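Local coordinates for protein phytase (Klebsiella pneumoniae, PDB 2WNI) that probably hydrolyses phytate (inositol hexakisphosphate), starting at the 3-phosphate, as a member of the histidine acid phosphatase family, at residues Glu333-Val338 with Gly376-Phe381. The protein carries 4 engineered substitutions. Residues are numbered along the deposited sequence; the frame is centred on the assembly and turned at random.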
ATOM      1  N   GLU A 333      11.195 -11.557  27.081  1.00 42.41           N
ATOM      2  CA  GLU A 333      11.796 -10.539  26.221  1.00 43.75           C
ATOM      3  C   GLU A 333      10.854 -10.136  25.094  1.00 41.25           C
ATOM      4  O   GLU A 333      10.078 -10.965  24.642  1.00 40.18           O
ATOM      5  CB  GLU A 333      13.091 -11.039  25.658  1.00 44.16           C
ATOM      6  CG  GLU A 333      14.290 -10.374  26.279  1.00 56.01           C
ATOM      7  CD  GLU A 333      15.533 -10.898  25.628  1.00 66.97           C
ATOM      8  OE1 GLU A 333      15.628 -10.873  24.342  1.00 67.05           O
ATOM      9  OE2 GLU A 333      16.381 -11.375  26.407  1.00 67.52           O
ATOM     10  N   ARG A 334      10.919  -8.895  24.626  1.00 39.47           N
ATOM     11  CA  ARG A 334      10.018  -8.495  23.559  1.00 38.56           C
ATOM     12  C   ARG A 334      10.682  -8.449  22.232  1.00 36.33           C
ATOM     13  O   ARG A 334      11.843  -8.170  22.150  1.00 35.48           O
ATOM     14  CB  ARG A 334       9.367  -7.175  23.868  1.00 41.49           C
ATOM     15  CG  ARG A 334       8.171  -7.344  24.729  1.00 46.69           C
ATOM     16  CD  ARG A 334       7.943  -6.115  25.536  1.00 59.19           C
ATOM     17  NE  ARG A 334       6.603  -6.179  26.093  1.00 66.94           N
ATOM     18  CZ  ARG A 334       6.129  -5.368  27.025  1.00 68.83           C
ATOM     19  NH1 ARG A 334       6.880  -4.390  27.547  1.00 65.35           N
ATOM     20  NH2 ARG A 334       4.908  -5.551  27.417  1.00 64.15           N
ATOM     21  N   TYR A 335       9.936  -8.794  21.187  1.00 35.49           N
ATOM     22  CA  TYR A 335      10.404  -8.793  19.780  1.00 33.02           C
ATOM     23  C   TYR A 335       9.404  -8.117  18.892  1.00 32.91           C
ATOM     24  O   TYR A 335       8.200  -8.101  19.132  1.00 33.15           O
ATOM     25  CB  TYR A 335      10.586 -10.223  19.242  1.00 33.25           C
ATOM     26  CG  TYR A 335      11.642 -10.910  19.964  1.00 36.08           C
ATOM     27  CD1 TYR A 335      11.384 -11.517  21.204  1.00 35.88           C
ATOM     28  CD2 TYR A 335      12.930 -10.904  19.487  1.00 37.63           C
ATOM     29  CE1 TYR A 335      12.382 -12.131  21.952  1.00 37.54           C
ATOM     30  CE2 TYR A 335      13.941 -11.530  20.199  1.00 38.36           C
ATOM     31  CZ  TYR A 335      13.681 -12.130  21.439  1.00 38.22           C
ATOM     32  OH  TYR A 335      14.740 -12.726  22.118  1.00 36.91           O
ATOM     33  N   LEU A 336       9.905  -7.634  17.781  1.00 31.04           N
ATOM     34  CA  LEU A 336       9.072  -7.102  16.773  1.00 28.43           C
ATOM     35  C   LEU A 336       9.222  -7.934  15.557  1.00 29.86           C
ATOM     36  O   LEU A 336      10.357  -8.177  15.139  1.00 28.82           O
ATOM     37  CB  LEU A 336       9.593  -5.735  16.444  1.00 27.99           C
ATOM     38  CG  LEU A 336       8.567  -4.924  15.665  1.00 29.35           C
ATOM     39  CD1 LEU A 336       7.435  -4.488  16.546  1.00 26.91           C
ATOM     40  CD2 LEU A 336       9.327  -3.754  15.203  1.00 24.64           C
ATOM     41  N   ARG A 337       8.087  -8.332  14.972  1.00 29.11           N
ATOM     42  CA  ARG A 337       8.059  -8.895  13.638  1.00 27.34           C
ATOM     43  C   ARG A 337       7.477  -7.872  12.629  1.00 27.77           C
ATOM     44  O   ARG A 337       6.488  -7.182  12.870  1.00 28.52           O
ATOM     45  CB  ARG A 337       7.207 -10.159  13.629  1.00 27.49           C
ATOM     46  CG  ARG A 337       7.136 -10.866  12.268  1.00 25.70           C
ATOM     47  CD  ARG A 337       6.363 -12.093  12.419  1.00 24.96           C
ATOM     48  NE  ARG A 337       6.211 -12.791  11.173  1.00 31.46           N
ATOM     49  CZ  ARG A 337       5.072 -13.219  10.704  1.00 26.55           C
ATOM     50  NH1 ARG A 337       3.975 -13.087  11.421  1.00 22.89           N
ATOM     51  NH2 ARG A 337       5.030 -13.781   9.540  1.00 25.67           N
ATOM     52  N   VAL A 338       8.060  -7.781  11.459  1.00 27.79           N
ATOM     53  CA  VAL A 338       7.599  -6.816  10.503  1.00 26.48           C
ATOM     54  C   VAL A 338       7.453  -7.492   9.168  1.00 28.39           C
ATOM     55  O   VAL A 338       8.411  -8.080   8.660  1.00 28.44           O
ATOM     56  CB  VAL A 338       8.629  -5.753  10.382  1.00 27.13           C
ATOM     57  CG1 VAL A 338       8.214  -4.682   9.338  1.00 24.36           C
ATOM     58  CG2 VAL A 338       8.743  -5.125  11.700  1.00 24.40           C
ATOM     59  N   GLY A 376       7.746 -16.814  12.923  1.00 30.88           N
ATOM     60  CA  GLY A 376       8.239 -15.885  11.920  1.00 29.80           C
ATOM     61  C   GLY A 376       9.565 -15.363  12.464  1.00 31.49           C
ATOM     62  O   GLY A 376      10.003 -15.759  13.563  1.00 31.91           O
ATOM     63  N   THR A 377      10.155 -14.461  11.695  1.00 29.74           N
ATOM     64  CA  THR A 377      11.310 -13.695  12.031  1.00 28.96           C
ATOM     65  C   THR A 377      11.029 -12.624  13.042  1.00 29.97           C
ATOM     66  O   THR A 377      10.191 -11.773  12.818  1.00 31.64           O
ATOM     67  CB  THR A 377      11.824 -13.053  10.802  1.00 27.93           C
ATOM     68  OG1 THR A 377      12.091 -14.083   9.867  1.00 26.42           O
ATOM     69  CG2 THR A 377      13.158 -12.462  11.098  1.00 25.18           C
ATOM     70  N   LEU A 378      11.736 -12.705  14.169  1.00 30.05           N
ATOM     71  CA  LEU A 378      11.433 -11.919  15.346  1.00 29.29           C
ATOM     72  C   LEU A 378      12.661 -11.147  15.632  1.00 29.26           C
ATOM     73  O   LEU A 378      13.753 -11.704  15.671  1.00 29.49           O
ATOM     74  CB  LEU A 378      10.976 -12.842  16.479  1.00 27.16           C
ATOM     75  CG  LEU A 378       9.478 -12.926  16.747  1.00 29.84           C
ATOM     76  CD1 LEU A 378       8.643 -13.139  15.500  1.00 26.17           C
ATOM     77  CD2 LEU A 378       9.026 -14.039  17.791  1.00 30.58           C
ATOM     78  N   CYS A 379      12.518  -9.855  15.826  1.00 29.36           N
ATOM     79  CA  CYS A 379      13.697  -9.037  16.110  1.00 31.67           C
ATOM     80  C   CYS A 379      13.692  -8.423  17.466  1.00 31.66           C
ATOM     81  O   CYS A 379      12.680  -7.864  17.884  1.00 30.94           O
ATOM     82  CB  CYS A 379      13.796  -7.920  15.104  1.00 33.45           C
ATOM     83  SG  CYS A 379      13.664  -8.568  13.376  1.00 41.38           S
ATOM     84  N   PRO A 380      14.843  -8.451  18.166  1.00 32.51           N
ATOM     85  CA  PRO A 380      14.834  -7.783  19.473  1.00 31.41           C
ATOM     86  C   PRO A 380      14.124  -6.458  19.328  1.00 29.78           C
ATOM     87  O   PRO A 380      14.367  -5.740  18.380  1.00 31.81           O
ATOM     88  CB  PRO A 380      16.329  -7.649  19.763  1.00 29.81           C
ATOM     89  CG  PRO A 380      16.879  -8.868  19.202  1.00 30.35           C
ATOM     90  CD  PRO A 380      16.166  -9.027  17.890  1.00 33.18           C
ATOM     91  N   PHE A 381      13.267  -6.153  20.250  1.00 28.66           N
ATOM     92  CA  PHE A 381      12.342  -5.052  20.094  1.00 31.15           C
ATOM     93  C   PHE A 381      12.992  -3.688  20.002  1.00 33.24           C
ATOM     94  O   PHE A 381      12.833  -2.998  18.971  1.00 32.57           O
ATOM     95  CB  PHE A 381      11.249  -5.085  21.177  1.00 30.40           C
ATOM     96  CG  PHE A 381      10.206  -4.056  20.999  1.00 31.29           C
ATOM     97  CD1 PHE A 381       9.090  -4.282  20.237  1.00 31.63           C
ATOM     98  CD2 PHE A 381      10.332  -2.805  21.600  1.00 29.52           C
ATOM     99  CE1 PHE A 381       8.117  -3.335  20.109  1.00 29.77           C
ATOM    100  CE2 PHE A 381       9.308  -1.838  21.407  1.00 30.67           C
ATOM    101  CZ  PHE A 381       8.231  -2.163  20.633  1.00 29.38           C
TER
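Leu336 and Cys379 form an antiparallel hydrogen-bonded pair, each using its own N and O. Leu336 N gives its hydrogen to Cys379 O at 2.8 Å, and in return Cys379 N reaches Leu336 O, also at 2.8 Å. The third bond, Phe381 N to Arg334 O at 3.1 Å, is more bent (138°). It falls where the strand gives way to helix 381-389, whose N-cap position is held by Pro380, a residue without an N-H to offer. Facing away from this pairing, Tyr335 and Arg337 bond through the backbone to Trp326 and Glu324, and Leu378 to Arg371, while Arg334 NE forms a salt bridge with Glu17.

The N-to-C directions of strands 334-338 and 376-380 differ by 131°, well short of strictly antiparallel. The Tyr335 ring turns one edge to the backbone of Cys379, CD2 lying 3.3 Å from Cys379 C, while its CB meets Leu378 CB. Leu336 and Cys379 share a face of the sheet, covered by Ala384 of helix 381-389. The Phe381 ring, its CG anti to the backbone N (chi1 -175°), places CE1 3.8 Å from Leu336 CD1. Arg337 stretches its extended chain past Thr377 O, and its guanidinium forms salt bridges with Glu364 and Glu324. The other carboxylate oxygen of Glu364 bonds Thr377 OG1, so one acid serves both segments. Cys379 SG is bound to Cys370 as a disulfide. The three backbone bonds add strand 376-380 to strand 334-342, tying a late part of the chain into the central mixed sheet of the histidine phosphatase α/β domain.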